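Alpha-14 giardin (Giardia lamblia, PDB 3CHJ) may act as a calcium-regulated structural element that links the phospholipid bilayer to the underlying axoneme. Local coordinates at residues E88-A93 / V105-T110; H114-I119 / N150-G155; A248-V253 / N266-M271; K142-K147 / S187-I192. All blocks are in the same frame, centred on the assembly; numbering follows the deposited sequence.

How the contacts relate
Contacts 1 and 3 lie deep in the chain, each joining two helices separated by a short connection; contact 2 is also buried but farther out, and contact 4 is only partly buried, near the bound calcium. Helix 144-154 serves both contact 2 and contact 4, with the methyl of Ala-151 resting on Ile-190. Contact 1 touches all the others, and its tie to contact 3 is partly ionic, Asp-106 forming a salt bridge with Arg-267, and partly apolar packing. Contacts 2 and 3 do not touch, nor do 3 and 4. Branched aliphatics fill contact 1, contact 2 sets a valine on a helix's last carbonyls, and contacts 3 and 4 rely on bent methionines.

Contact 1: E88-A93 / V105-T110; sequences ELIRGA and VDVLLT
Val-107 spreads its two methyls over Leu-89 and Ile-90 of the neighbouring helix, the centre of a small, wholly apolar interface. Just before it, Asp-106 turns its carboxylate away from this seam: OD1 hydrogen-bonds Tyr-231, so the buried carboxylate, which probably carries a charge, has partners on that side, among them Arg-264 and Arg-267, both in salt bridges with OD2. At Val-107, CG1 is anti to the backbone N (chi1 171°) and packs 4.1 Å from CG1 of Ile-90, with CD1 of that isoleucine equally near. The other branch, CG2, sits 4.0 Å from CB of Leu-89 and also meets its CD1. A beta-branched residue suits this place because one short side chain can serve two partners, and both pairs cross obliquely. The two helices, 82-94 and 101-108, follow each other in the chain and are joined by a short loop, a helix-loop-helix unit of the annexin fold. Leu-108 adds a third, longer touch, its CD2 lying 4.4 Å from CD1 of Ile-90; that methyl-to-methyl distance makes it looser than the valine packing. Leu-109 has left the helix and directs its side chain to helix 144-154, against Leu-148 and Ile-149. Thr-110 then folds back on the helix end: OG1 donates to Asp-106 O at 2.7 Å, with a C=O...O angle of 168°, while Thr-110 O receives a hydrogen bond from His-272.

Contact 2: H114-I119 / N150-G155; sequences HEVREI and NAVATG
Val-116 presses the CG1 methyl against the last turn of helix 144-154, meeting backbone oxygens rather than a side chain. With CG1 anti to the backbone N (chi1 180°), this branch comes within 3.7 Å of Val-152 O and 3.9 Å of Ala-153 O. The second branch, CG2, is turned to Val-152 and stays 4.4 Å from its CG1, a loose aliphatic touch. Valine is compact enough to let the helices come close here: the CA atoms of Val-116 and Ala-153 are 6.8 Å apart, and Ala-153 contributes backbone, its methyl pointing away. In this part of the all-helical annexin fold, the flank of helix 113-127 thus packs against the carboxyl end of helix 144-154. Arg-120, one turn beyond Val-116, completes the join by hydrogen-bonding Ala-153 O through NE and Gly-155 O through NH2, so Ala-153 O has a donor as well as the valine methyl beside it, while Val-152 O gets only a weak bond from NH2. Farther round that helix, Thr-154 sets its hydroxyl beside both the backbone N and the carbonyl carbon (chi1 61°), from where OG1 donates to Asn-150 O at 3.0 Å. The same oxygen accepts Thr-154 N from the opposite face of its plane. Gly-155 leaves the helical conformation, and having no side chain it can bring CA within 3.4 Å of Ala-151 O.

Contact 3: A248-V253 / N266-M271; sequences AFSMNV and NRITAM
Met-251 lays its thioether over the CG2 branch of Ile-268, the SD atom coming to 3.6 Å from that methyl, while the two side chains slide past each other in opposite directions. The methionine first runs with CG beside its own backbone N, then bends at chi2 (-63°) and again at chi3, and this bent course carries the sulfur and the terminal methyl across the gap. CE and SD both end 3.7 Å from Thr-269 OG1, the methionine crossing the threonine at about a right angle. Ile-268 uses its other arm on Ser-250: CD1 reaches to 3.5 Å from the serine CB and lies 3.9 Å from its OG. One isoleucine therefore fills the space before two successive residues of the facing helix, a task for which its unequal branches are well matched. Helices 243-254 and 262-272 are nearly antiparallel here, their segment axes 10.0 Å apart at closest approach and 158° between directions; both segments belong to the fourth annexin repeat. Serine is small enough for the isoleucine methyl to approach its CB, and its hydroxyl bonds to Tyr-231 OH and Ala-246 O. Thr-269 OG1 is likewise engaged, donating to Leu-265 O one turn back and accepting from Trp-311 NE1. Both buried hydroxyls thus find their polar partners outside the two segments, which implies that the helices are held to each other here by dispersion and close fit rather than by polar bonds between them.

Contact 4: K142-K147 / S187-I192; sequences KYMWAK and STWIRI
Met-144 reaches across the groove with its terminal methyl and sets CE 3.7 Å from CB of Trp-189, the two side chains crossing at about a right angle. The same methyl lies 4.0 Å from CD1 of Ile-190, so it fills the notch between two successive residues of helix 186-195. Bends at chi2 (-64°) and chi3 (-70°) curl the chain to that spot; an unbranched, pliant side chain suits so irregular a hollow, which Phe-225 and Val-181 help to line. Both Met-144 and Trp-189 are buried. The equally close touch of Ile-190 on Lys-147 lies instead on the partly exposed side: CD1 of Ile-190 rests 3.7 Å from CB of Lys-147 and 3.9 Å from the backbone atom C of Lys-147. Lysine fits this border because its first carbons can pack while only the chain beyond them leaves the contact, here for a hydrogen bond from NZ to Asp-141 O. The isoleucine bends at both torsions (chi2 -59°), which brings CD1 over the lysine backbone. Trp-189, whose CB takes the methionine, sends its indole to the far side: NE1 hydrogen-bonds Glu-224 OE2, and the ring meets Phe-225 edge-to-face. Glu-224 binds calcium together with Ala-175, Thr-178, Gly-180 and Glu-185, so the tryptophan is a second-shell residue, its side chain about 5 Å from the ion. An interhelical loop joined by an acidic ligand some forty residues farther on is the arrangement characteristic of annexin calcium sites.

Contact 1: E88-A93 / V105-T110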
loop_
_atom_site.group_PDB
_atom_site.type_symbol
_atom_site.label_atom_id
_atom_site.label_comp_id
_atom_site.label_asym_id
_atom_site.label_seq_id
_atom_site.Cartn_x
_atom_site.Cartn_y
_atom_site.Cartn_z
ATOM N N GLU A 88 11.257 -2.804 -5.291
ATOM C CA GLU A 88 12.144 -1.689 -4.938
ATOM C C GLU A 88 11.837 -1.132 -3.548
ATOM O O GLU A 88 12.759 -0.760 -2.812
ATOM C CB GLU A 88 12.093 -0.580 -5.973
ATOM C CG GLU A 88 12.600 -1.039 -7.335
ATOM C CD GLU A 88 12.527 0.063 -8.375
ATOM O OE1 GLU A 88 12.170 1.192 -7.998
ATOM O OE2 GLU A 88 12.831 -0.207 -9.558
ATOM N N LEU A 89 10.556 -1.092 -3.186
ATOM C CA LEU A 89 10.186 -0.622 -1.840
ATOM C C LEU A 89 10.693 -1.579 -0.755
ATOM O O LEU A 89 11.216 -1.143 0.256
ATOM C CB LEU A 89 8.669 -0.448 -1.697
ATOM C CG LEU A 89 8.084 0.699 -2.528
ATOM C CD1 LEU A 89 6.549 0.631 -2.525
ATOM C CD2 LEU A 89 8.540 2.048 -1.980
ATOM N N ILE A 90 10.536 -2.881 -0.977
ATOM C CA ILE A 90 11.056 -3.882 -0.016
ATOM C C ILE A 90 12.581 -3.810 0.099
ATOM O O ILE A 90 13.122 -3.840 1.198
ATOM C CB ILE A 90 10.608 -5.306 -0.400
ATOM C CG1 ILE A 90 9.098 -5.412 -0.247
ATOM C CG2 ILE A 90 11.360 -6.356 0.423
ATOM C CD1 ILE A 90 8.546 -6.648 -0.932
ATOM N N ARG A 91 13.260 -3.684 -1.037
ATOM C CA ARG A 91 14.708 -3.498 -1.048
ATOM C C ARG A 91 15.133 -2.239 -0.270
ATOM O O ARG A 91 16.046 -2.298 0.573
ATOM C CB ARG A 91 15.193 -3.419 -2.487
ATOM C CG ARG A 91 16.686 -3.119 -2.625
ATOM C CD ARG A 91 17.584 -4.304 -2.263
ATOM N NE ARG A 91 18.982 -3.970 -2.575
ATOM C CZ ARG A 91 19.994 -4.829 -2.608
ATOM N NH1 ARG A 91 19.810 -6.115 -2.364
ATOM N NH2 ARG A 91 21.212 -4.387 -2.897
ATOM N N GLY A 92 14.467 -1.119 -0.548
ATOM C CA GLY A 92 14.742 0.146 0.140
ATOM C C GLY A 92 14.562 0.031 1.642
ATOM O O GLY A 92 15.293 0.658 2.425
ATOM N N ALA A 93 13.600 -0.791 2.060
ATOM C CA ALA A 93 13.269 -0.917 3.474
ATOM C C ALA A 93 14.220 -1.854 4.217
ATOM O O ALA A 93 14.194 -1.906 5.444
ATOM C CB ALA A 93 11.822 -1.400 3.639
ATOM N N VAL A 105 5.331 -3.632 6.228
ATOM C CA VAL A 105 3.914 -3.856 6.560
ATOM C C VAL A 105 2.984 -3.281 5.488
ATOM O O VAL A 105 2.091 -3.983 4.985
ATOM C CB VAL A 105 3.609 -3.306 7.959
ATOM C CG1 VAL A 105 2.078 -3.294 8.272
ATOM C CG2 VAL A 105 4.386 -4.161 8.996
ATOM N N ASP A 106 3.236 -2.035 5.093
ATOM C CA ASP A 106 2.380 -1.369 4.110
ATOM C C ASP A 106 2.343 -2.140 2.804
ATOM O O ASP A 106 1.290 -2.212 2.150
ATOM C CB ASP A 106 2.908 0.029 3.792
ATOM C CG ASP A 106 2.653 1.037 4.905
ATOM O OD1 ASP A 106 1.880 0.766 5.868
ATOM O OD2 ASP A 106 3.238 2.134 4.779
ATOM N N VAL A 107 3.491 -2.677 2.401
ATOM C CA VAL A 107 3.590 -3.353 1.106
ATOM C C VAL A 107 2.974 -4.736 1.184
ATOM O O VAL A 107 2.057 -5.074 0.422
ATOM C CB VAL A 107 5.053 -3.448 0.634
ATOM C CG1 VAL A 107 5.161 -4.348 -0.599
ATOM C CG2 VAL A 107 5.603 -2.046 0.345
ATOM N N LEU A 108 3.461 -5.551 2.104
ATOM C CA LEU A 108 3.114 -6.969 2.073
ATOM C C LEU A 108 1.653 -7.229 2.377
ATOM O O LEU A 108 1.097 -8.223 1.887
ATOM C CB LEU A 108 4.027 -7.762 2.996
ATOM C CG LEU A 108 5.435 -7.885 2.420
ATOM C CD1 LEU A 108 6.422 -8.367 3.479
ATOM C CD2 LEU A 108 5.418 -8.859 1.203
ATOM N N LEU A 109 1.028 -6.348 3.163
ATOM C CA LEU A 109 -0.344 -6.603 3.632
ATOM C C LEU A 109 -1.414 -6.008 2.726
ATOM O O LEU A 109 -2.604 -6.145 3.011
ATOM C CB LEU A 109 -0.554 -6.156 5.075
ATOM C CG LEU A 109 0.365 -6.844 6.084
ATOM C CD1 LEU A 109 0.010 -6.357 7.493
ATOM C CD2 LEU A 109 0.230 -8.362 5.955
ATOM N N THR A 110 -0.995 -5.356 1.646
ATOM C CA THR A 110 -1.990 -4.667 0.794
ATOM C C THR A 110 -1.875 -5.058 -0.666
ATOM O O THR A 110 -2.328 -4.321 -1.553
ATOM C CB THR A 110 -1.928 -3.149 0.908
ATOM O OG1 THR A 110 -0.684 -2.690 0.357
ATOM C CG2 THR A 110 -2.095 -2.678 2.352
#

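Contact 2: H114-I119 / N150-G155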
loop_
_atom_site.group_PDB
_atom_site.type_symbol
_atom_site.label_atom_id
_atom_site.label_comp_id
_atom_site.label_asym_id
_atom_site.label_seq_id
_atom_site.Cartn_x
_atom_site.Cartn_y
_atom_site.Cartn_z
ATOM N N HIS A 114 -1.664 -13.458 -5.605
ATOM C CA HIS A 114 -1.000 -13.628 -6.909
ATOM C C HIS A 114 0.166 -12.652 -7.099
ATOM O O HIS A 114 1.183 -13.003 -7.705
ATOM C CB HIS A 114 -2.000 -13.584 -8.089
ATOM C CG HIS A 114 -2.542 -12.215 -8.400
ATOM N ND1 HIS A 114 -1.872 -11.314 -9.201
ATOM C CD2 HIS A 114 -3.707 -11.614 -8.053
ATOM C CE1 HIS A 114 -2.587 -10.207 -9.311
ATOM N NE2 HIS A 114 -3.708 -10.365 -8.628
ATOM N N GLU A 115 0.018 -11.443 -6.556
ATOM C CA GLU A 115 1.044 -10.405 -6.657
ATOM C C GLU A 115 2.222 -10.739 -5.740
ATOM O O GLU A 115 3.354 -10.454 -6.074
ATOM C CB GLU A 115 0.484 -9.033 -6.293
ATOM C CG GLU A 115 1.414 -7.854 -6.683
ATOM C CD GLU A 115 1.454 -7.557 -8.187
ATOM O OE1 GLU A 115 0.431 -7.754 -8.872
ATOM O OE2 GLU A 115 2.514 -7.108 -8.684
ATOM N N VAL A 116 1.953 -11.338 -4.584
ATOM C CA VAL A 116 3.059 -11.786 -3.719
ATOM C C VAL A 116 3.877 -12.844 -4.453
ATOM O O VAL A 116 5.111 -12.822 -4.442
ATOM C CB VAL A 116 2.572 -12.365 -2.362
ATOM C CG1 VAL A 116 3.760 -12.796 -1.520
ATOM C CG2 VAL A 116 1.763 -11.316 -1.606
ATOM N N ARG A 117 3.183 -13.763 -5.109
ATOM C CA ARG A 117 3.848 -14.836 -5.862
ATOM C C ARG A 117 4.758 -14.236 -6.942
ATOM O O ARG A 117 5.923 -14.623 -7.091
ATOM C CB ARG A 117 2.795 -15.740 -6.488
ATOM C CG ARG A 117 3.113 -17.236 -6.448
ATOM C CD ARG A 117 1.923 -18.068 -6.925
ATOM N NE ARG A 117 0.653 -17.484 -6.501
ATOM C CZ ARG A 117 -0.531 -17.736 -7.051
ATOM N NH1 ARG A 117 -0.640 -18.576 -8.077
ATOM N NH2 ARG A 117 -1.613 -17.132 -6.578
ATOM N N GLU A 118 4.236 -13.248 -7.657
ATOM C CA GLU A 118 4.973 -12.605 -8.726
ATOM C C GLU A 118 6.212 -11.900 -8.177
ATOM O O GLU A 118 7.306 -11.998 -8.739
ATOM C CB GLU A 118 4.068 -11.607 -9.454
ATOM C CG GLU A 118 4.757 -10.839 -10.575
ATOM C CD GLU A 118 3.845 -9.823 -11.288
ATOM O OE1 GLU A 118 2.818 -9.380 -10.714
ATOM O OE2 GLU A 118 4.183 -9.452 -12.433
ATOM N N ILE A 119 6.059 -11.190 -7.065
ATOM C CA ILE A 119 7.211 -10.455 -6.565
ATOM C C ILE A 119 8.267 -11.313 -5.868
ATOM O O ILE A 119 9.404 -10.910 -5.813
ATOM C CB ILE A 119 6.841 -9.177 -5.739
ATOM C CG1 ILE A 119 6.163 -9.534 -4.422
ATOM C CG2 ILE A 119 6.002 -8.201 -6.605
ATOM C CD1 ILE A 119 6.059 -8.348 -3.455
ATOM N N ASN A 150 5.675 -12.267 7.710
ATOM C CA ASN A 150 6.431 -13.459 7.308
ATOM C C ASN A 150 5.499 -14.525 6.734
ATOM O O ASN A 150 5.830 -15.184 5.718
ATOM C CB ASN A 150 7.200 -14.053 8.494
ATOM C CG ASN A 150 8.392 -13.218 8.899
ATOM O OD1 ASN A 150 8.989 -12.496 8.076
ATOM N ND2 ASN A 150 8.755 -13.307 10.162
ATOM N N ALA A 151 4.343 -14.718 7.368
ATOM C CA ALA A 151 3.392 -15.712 6.874
ATOM C C ALA A 151 2.880 -15.328 5.484
ATOM O O ALA A 151 2.684 -16.173 4.593
ATOM C CB ALA A 151 2.245 -15.871 7.840
ATOM N N VAL A 152 2.592 -14.051 5.302
ATOM C CA VAL A 152 2.135 -13.573 4.012
ATOM C C VAL A 152 3.241 -13.676 2.952
ATOM O O VAL A 152 2.986 -14.108 1.819
ATOM C CB VAL A 152 1.611 -12.122 4.134
ATOM C CG1 VAL A 152 1.396 -11.481 2.770
ATOM C CG2 VAL A 152 0.334 -12.122 4.962
ATOM N N ALA A 153 4.460 -13.289 3.324
ATOM C CA ALA A 153 5.574 -13.303 2.375
ATOM C C ALA A 153 5.852 -14.685 1.797
ATOM O O ALA A 153 6.261 -14.773 0.651
ATOM C CB ALA A 153 6.849 -12.710 3.000
ATOM N N THR A 154 5.622 -15.748 2.573
ATOM C CA THR A 154 5.971 -17.112 2.141
ATOM C C THR A 154 4.783 -18.038 1.897
ATOM O O THR A 154 4.971 -19.168 1.426
ATOM C CB THR A 154 6.905 -17.778 3.167
ATOM O OG1 THR A 154 6.238 -17.858 4.436
ATOM C CG2 THR A 154 8.188 -16.969 3.314
ATOM N N GLY A 155 3.571 -17.590 2.210
ATOM C CA GLY A 155 2.403 -18.481 2.170
ATOM C C GLY A 155 1.439 -18.250 1.022
ATOM O O GLY A 155 1.765 -17.618 0.025
#

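Contact 3: A248-V253 / N266-M271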
loop_
_atom_site.group_PDB
_atom_site.type_symbol
_atom_site.label_atom_id
_atom_site.label_comp_id
_atom_site.label_asym_id
_atom_site.label_seq_id
_atom_site.Cartn_x
_atom_site.Cartn_y
_atom_site.Cartn_z
ATOM N N ALA A 248 -7.656 4.386 2.570
ATOM C CA ALA A 248 -8.071 5.513 3.412
ATOM C C ALA A 248 -7.450 5.469 4.799
ATOM O O ALA A 248 -7.005 6.483 5.317
ATOM C CB ALA A 248 -9.598 5.587 3.514
ATOM N N PHE A 249 -7.415 4.272 5.380
ATOM C CA PHE A 249 -6.797 4.077 6.689
ATOM C C PHE A 249 -5.321 4.435 6.644
ATOM O O PHE A 249 -4.853 5.206 7.482
ATOM C CB PHE A 249 -6.998 2.616 7.127
ATOM C CG PHE A 249 -6.225 2.224 8.377
ATOM C CD1 PHE A 249 -6.417 2.903 9.577
ATOM C CD2 PHE A 249 -5.298 1.179 8.333
ATOM C CE1 PHE A 249 -5.702 2.533 10.736
ATOM C CE2 PHE A 249 -4.569 0.799 9.504
ATOM C CZ PHE A 249 -4.776 1.485 10.680
ATOM N N SER A 250 -4.591 3.872 5.682
ATOM C CA SER A 250 -3.135 4.142 5.623
ATOM C C SER A 250 -2.855 5.625 5.379
ATOM O O SER A 250 -1.910 6.205 5.950
ATOM C CB SER A 250 -2.453 3.301 4.552
ATOM O OG SER A 250 -2.603 1.904 4.804
ATOM N N MET A 251 -3.680 6.248 4.542
ATOM C CA MET A 251 -3.517 7.678 4.264
ATOM C C MET A 251 -3.811 8.494 5.525
ATOM O O MET A 251 -3.092 9.435 5.828
ATOM C CB MET A 251 -4.403 8.128 3.098
ATOM C CG MET A 251 -3.952 7.566 1.727
ATOM S SD MET A 251 -2.296 8.094 1.185
ATOM C CE MET A 251 -2.611 9.850 0.826
ATOM N N ASN A 252 -4.847 8.125 6.276
ATOM C CA ASN A 252 -5.148 8.837 7.529
ATOM C C ASN A 252 -3.982 8.780 8.519
ATOM O O ASN A 252 -3.608 9.796 9.128
ATOM C CB ASN A 252 -6.438 8.311 8.170
ATOM C CG ASN A 252 -6.806 9.080 9.438
ATOM O OD1 ASN A 252 -7.256 10.233 9.384
ATOM N ND2 ASN A 252 -6.612 8.445 10.582
ATOM N N VAL A 253 -3.392 7.597 8.657
ATOM C CA VAL A 253 -2.260 7.424 9.580
ATOM C C VAL A 253 -1.072 8.252 9.096
ATOM O O VAL A 253 -0.382 8.883 9.912
ATOM C CB VAL A 253 -1.887 5.937 9.758
ATOM C CG1 VAL A 253 -0.612 5.791 10.588
ATOM C CG2 VAL A 253 -3.029 5.181 10.405
ATOM N N ASN A 266 3.765 8.734 -0.322
ATOM C CA ASN A 266 4.157 8.399 -1.697
ATOM C C ASN A 266 3.880 6.935 -2.009
ATOM O O ASN A 266 3.274 6.620 -3.041
ATOM C CB ASN A 266 5.639 8.712 -1.945
ATOM C CG ASN A 266 5.903 10.189 -2.061
ATOM O OD1 ASN A 266 4.962 10.997 -2.114
ATOM N ND2 ASN A 266 7.182 10.556 -2.153
ATOM N N ARG A 267 4.343 6.036 -1.140
ATOM C CA ARG A 267 4.204 4.617 -1.473
ATOM C C ARG A 267 2.737 4.177 -1.449
ATOM O O ARG A 267 2.306 3.388 -2.302
ATOM C CB ARG A 267 5.086 3.726 -0.584
ATOM C CG ARG A 267 4.689 3.717 0.865
ATOM C CD ARG A 267 5.521 2.679 1.592
ATOM N NE ARG A 267 5.342 2.774 3.037
ATOM C CZ ARG A 267 6.207 3.348 3.862
ATOM N NH1 ARG A 267 7.339 3.893 3.399
ATOM N NH2 ARG A 267 5.930 3.376 5.164
ATOM N N ILE A 268 1.949 4.678 -0.486
ATOM C CA ILE A 268 0.547 4.293 -0.438
ATOM C C ILE A 268 -0.167 4.814 -1.689
ATOM O O ILE A 268 -0.914 4.084 -2.323
ATOM C CB ILE A 268 -0.167 4.823 0.837
ATOM C CG1 ILE A 268 0.522 4.300 2.117
ATOM C CG2 ILE A 268 -1.661 4.540 0.771
ATOM C CD1 ILE A 268 0.293 2.842 2.399
ATOM N N THR A 269 0.127 6.059 -2.073
ATOM C CA THR A 269 -0.492 6.655 -3.247
ATOM C C THR A 269 -0.051 5.905 -4.525
ATOM O O THR A 269 -0.889 5.467 -5.312
ATOM C CB THR A 269 -0.177 8.167 -3.312
ATOM O OG1 THR A 269 -0.651 8.775 -2.100
ATOM C CG2 THR A 269 -0.831 8.800 -4.550
ATOM N N ALA A 270 1.250 5.726 -4.730
ATOM C CA ALA A 270 1.736 5.039 -5.940
ATOM C C ALA A 270 1.242 3.584 -6.043
ATOM O O ALA A 270 0.876 3.136 -7.140
ATOM C CB ALA A 270 3.267 5.098 -5.980
ATOM N N MET A 271 1.185 2.887 -4.905
ATOM C CA MET A 271 0.729 1.482 -4.918
ATOM C C MET A 271 -0.744 1.357 -5.243
ATOM O O MET A 271 -1.162 0.357 -5.845
ATOM C CB MET A 271 1.015 0.764 -3.593
ATOM C CG MET A 271 2.478 0.515 -3.353
ATOM S SD MET A 271 2.733 -0.574 -1.940
ATOM C CE MET A 271 2.407 0.510 -0.566
#

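Contact 4: K142-K147 / S187-I192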
loop_
_atom_site.group_PDB
_atom_site.type_symbol
_atom_site.label_atom_id
_atom_site.label_comp_id
_atom_site.label_asym_id
_atom_site.label_seq_id
_atom_site.Cartn_x
_atom_site.Cartn_y
_atom_site.Cartn_z
ATOM N N LYS A 142 9.254 -12.567 16.232
ATOM C CA LYS A 142 8.769 -12.443 17.618
ATOM C C LYS A 142 7.468 -11.621 17.664
ATOM O O LYS A 142 6.464 -12.048 18.255
ATOM C CB LYS A 142 9.844 -11.803 18.504
ATOM C CG LYS A 142 9.394 -11.434 19.917
ATOM C CD LYS A 142 10.579 -10.887 20.711
ATOM C CE LYS A 142 10.153 -10.397 22.091
ATOM N NZ LYS A 142 10.243 -11.491 23.091
ATOM N N TYR A 143 7.488 -10.440 17.048
ATOM C CA TYR A 143 6.322 -9.562 17.081
ATOM C C TYR A 143 5.218 -10.139 16.228
ATOM O O TYR A 143 5.493 -10.773 15.202
ATOM C CB TYR A 143 6.657 -8.147 16.593
ATOM C CG TYR A 143 7.708 -7.533 17.467
ATOM C CD1 TYR A 143 9.010 -7.373 17.012
ATOM C CD2 TYR A 143 7.400 -7.200 18.784
ATOM C CE1 TYR A 143 9.994 -6.845 17.828
ATOM C CE2 TYR A 143 8.380 -6.687 19.624
ATOM C CZ TYR A 143 9.661 -6.516 19.138
ATOM O OH TYR A 143 10.622 -6.001 19.969
ATOM N N MET A 144 3.983 -9.928 16.661
ATOM C CA MET A 144 2.823 -10.370 15.868
ATOM C C MET A 144 2.796 -9.789 14.444
ATOM O O MET A 144 2.472 -10.510 13.500
ATOM C CB MET A 144 1.502 -10.094 16.604
ATOM C CG MET A 144 1.319 -11.022 17.809
ATOM S SD MET A 144 1.177 -12.776 17.361
ATOM C CE MET A 144 -0.429 -12.834 16.582
ATOM N N TRP A 145 3.171 -8.520 14.271
ATOM C CA TRP A 145 3.205 -7.914 12.920
ATOM C C TRP A 145 4.245 -8.636 12.052
ATOM O O TRP A 145 4.046 -8.760 10.843
ATOM C CB TRP A 145 3.478 -6.401 12.937
ATOM C CG TRP A 145 4.806 -6.005 13.500
ATOM C CD1 TRP A 145 5.053 -5.604 14.782
ATOM C CD2 TRP A 145 6.073 -5.974 12.819
ATOM N NE1 TRP A 145 6.391 -5.322 14.942
ATOM C CE2 TRP A 145 7.042 -5.552 13.756
ATOM C CE3 TRP A 145 6.483 -6.264 11.510
ATOM C CZ2 TRP A 145 8.394 -5.420 13.427
ATOM C CZ3 TRP A 145 7.834 -6.117 11.182
ATOM C CH2 TRP A 145 8.774 -5.719 12.140
ATOM N N ALA A 146 5.340 -9.082 12.672
ATOM C CA ALA A 146 6.417 -9.794 11.975
ATOM C C ALA A 146 5.968 -11.193 11.619
ATOM O O ALA A 146 6.177 -11.618 10.486
ATOM C CB ALA A 146 7.727 -9.804 12.844
ATOM N N LYS A 147 5.309 -11.886 12.552
ATOM C CA LYS A 147 4.775 -13.217 12.237
ATOM C C LYS A 147 3.787 -13.094 11.065
ATOM O O LYS A 147 3.754 -13.944 10.169
ATOM C CB LYS A 147 4.059 -13.830 13.439
ATOM C CG LYS A 147 4.975 -14.132 14.603
ATOM C CD LYS A 147 4.201 -14.782 15.750
ATOM C CE LYS A 147 5.080 -15.049 16.953
ATOM N NZ LYS A 147 6.104 -16.095 16.681
ATOM N N SER A 187 -1.492 -18.697 16.781
ATOM C CA SER A 187 -1.888 -19.434 15.595
ATOM C C SER A 187 -3.227 -18.994 15.004
ATOM O O SER A 187 -3.369 -18.937 13.792
ATOM C CB SER A 187 -1.867 -20.947 15.870
ATOM O OG SER A 187 -2.843 -21.298 16.823
ATOM N N THR A 188 -4.210 -18.692 15.850
ATOM C CA THR A 188 -5.520 -18.230 15.370
ATOM C C THR A 188 -5.395 -16.927 14.571
ATOM O O THR A 188 -5.928 -16.786 13.458
ATOM C CB THR A 188 -6.456 -17.999 16.564
ATOM O OG1 THR A 188 -6.574 -19.232 17.302
ATOM C CG2 THR A 188 -7.821 -17.513 16.127
ATOM N N TRP A 189 -4.691 -15.972 15.158
ATOM C CA TRP A 189 -4.567 -14.673 14.511
ATOM C C TRP A 189 -3.831 -14.770 13.181
ATOM O O TRP A 189 -4.212 -14.133 12.196
ATOM C CB TRP A 189 -3.835 -13.701 15.415
ATOM C CG TRP A 189 -4.651 -13.146 16.567
ATOM C CD1 TRP A 189 -4.439 -13.366 17.898
ATOM C CD2 TRP A 189 -5.769 -12.248 16.481
ATOM N NE1 TRP A 189 -5.343 -12.649 18.653
ATOM C CE2 TRP A 189 -6.198 -11.988 17.806
ATOM C CE3 TRP A 189 -6.466 -11.661 15.411
ATOM C CZ2 TRP A 189 -7.279 -11.131 18.090
ATOM C CZ3 TRP A 189 -7.550 -10.820 15.683
ATOM C CH2 TRP A 189 -7.952 -10.570 17.020
ATOM N N ILE A 190 -2.755 -15.548 13.162
ATOM C CA ILE A 190 -1.961 -15.672 11.940
ATOM C C ILE A 190 -2.703 -16.451 10.857
ATOM O O ILE A 190 -2.728 -16.051 9.710
ATOM C CB ILE A 190 -0.556 -16.270 12.222
ATOM C CG1 ILE A 190 0.195 -15.414 13.251
ATOM C CG2 ILE A 190 0.250 -16.417 10.926
ATOM C CD1 ILE A 190 0.421 -13.945 12.839
ATOM N N ARG A 191 -3.342 -17.553 11.241
ATOM C CA ARG A 191 -4.073 -18.344 10.271
ATOM C C ARG A 191 -5.146 -17.497 9.570
ATOM O O ARG A 191 -5.248 -17.488 8.346
ATOM C CB ARG A 191 -4.680 -19.586 10.939
ATOM C CG ARG A 191 -5.486 -20.429 9.969
ATOM C CD ARG A 191 -5.981 -21.755 10.565
ATOM N NE ARG A 191 -6.905 -21.582 11.684
ATOM C CZ ARG A 191 -6.565 -21.669 12.965
ATOM N NH1 ARG A 191 -5.317 -21.939 13.302
ATOM N NH2 ARG A 191 -7.479 -21.496 13.908
ATOM N N ILE A 192 -5.930 -16.758 10.357
ATOM C CA ILE A 192 -7.011 -15.987 9.765
ATOM C C ILE A 192 -6.451 -14.853 8.907
ATOM O O ILE A 192 -6.791 -14.711 7.723
ATOM C CB ILE A 192 -7.946 -15.431 10.841
ATOM C CG1 ILE A 192 -8.662 -16.597 11.567
ATOM C CG2 ILE A 192 -8.966 -14.500 10.202
ATOM C CD1 ILE A 192 -9.359 -16.176 12.861
#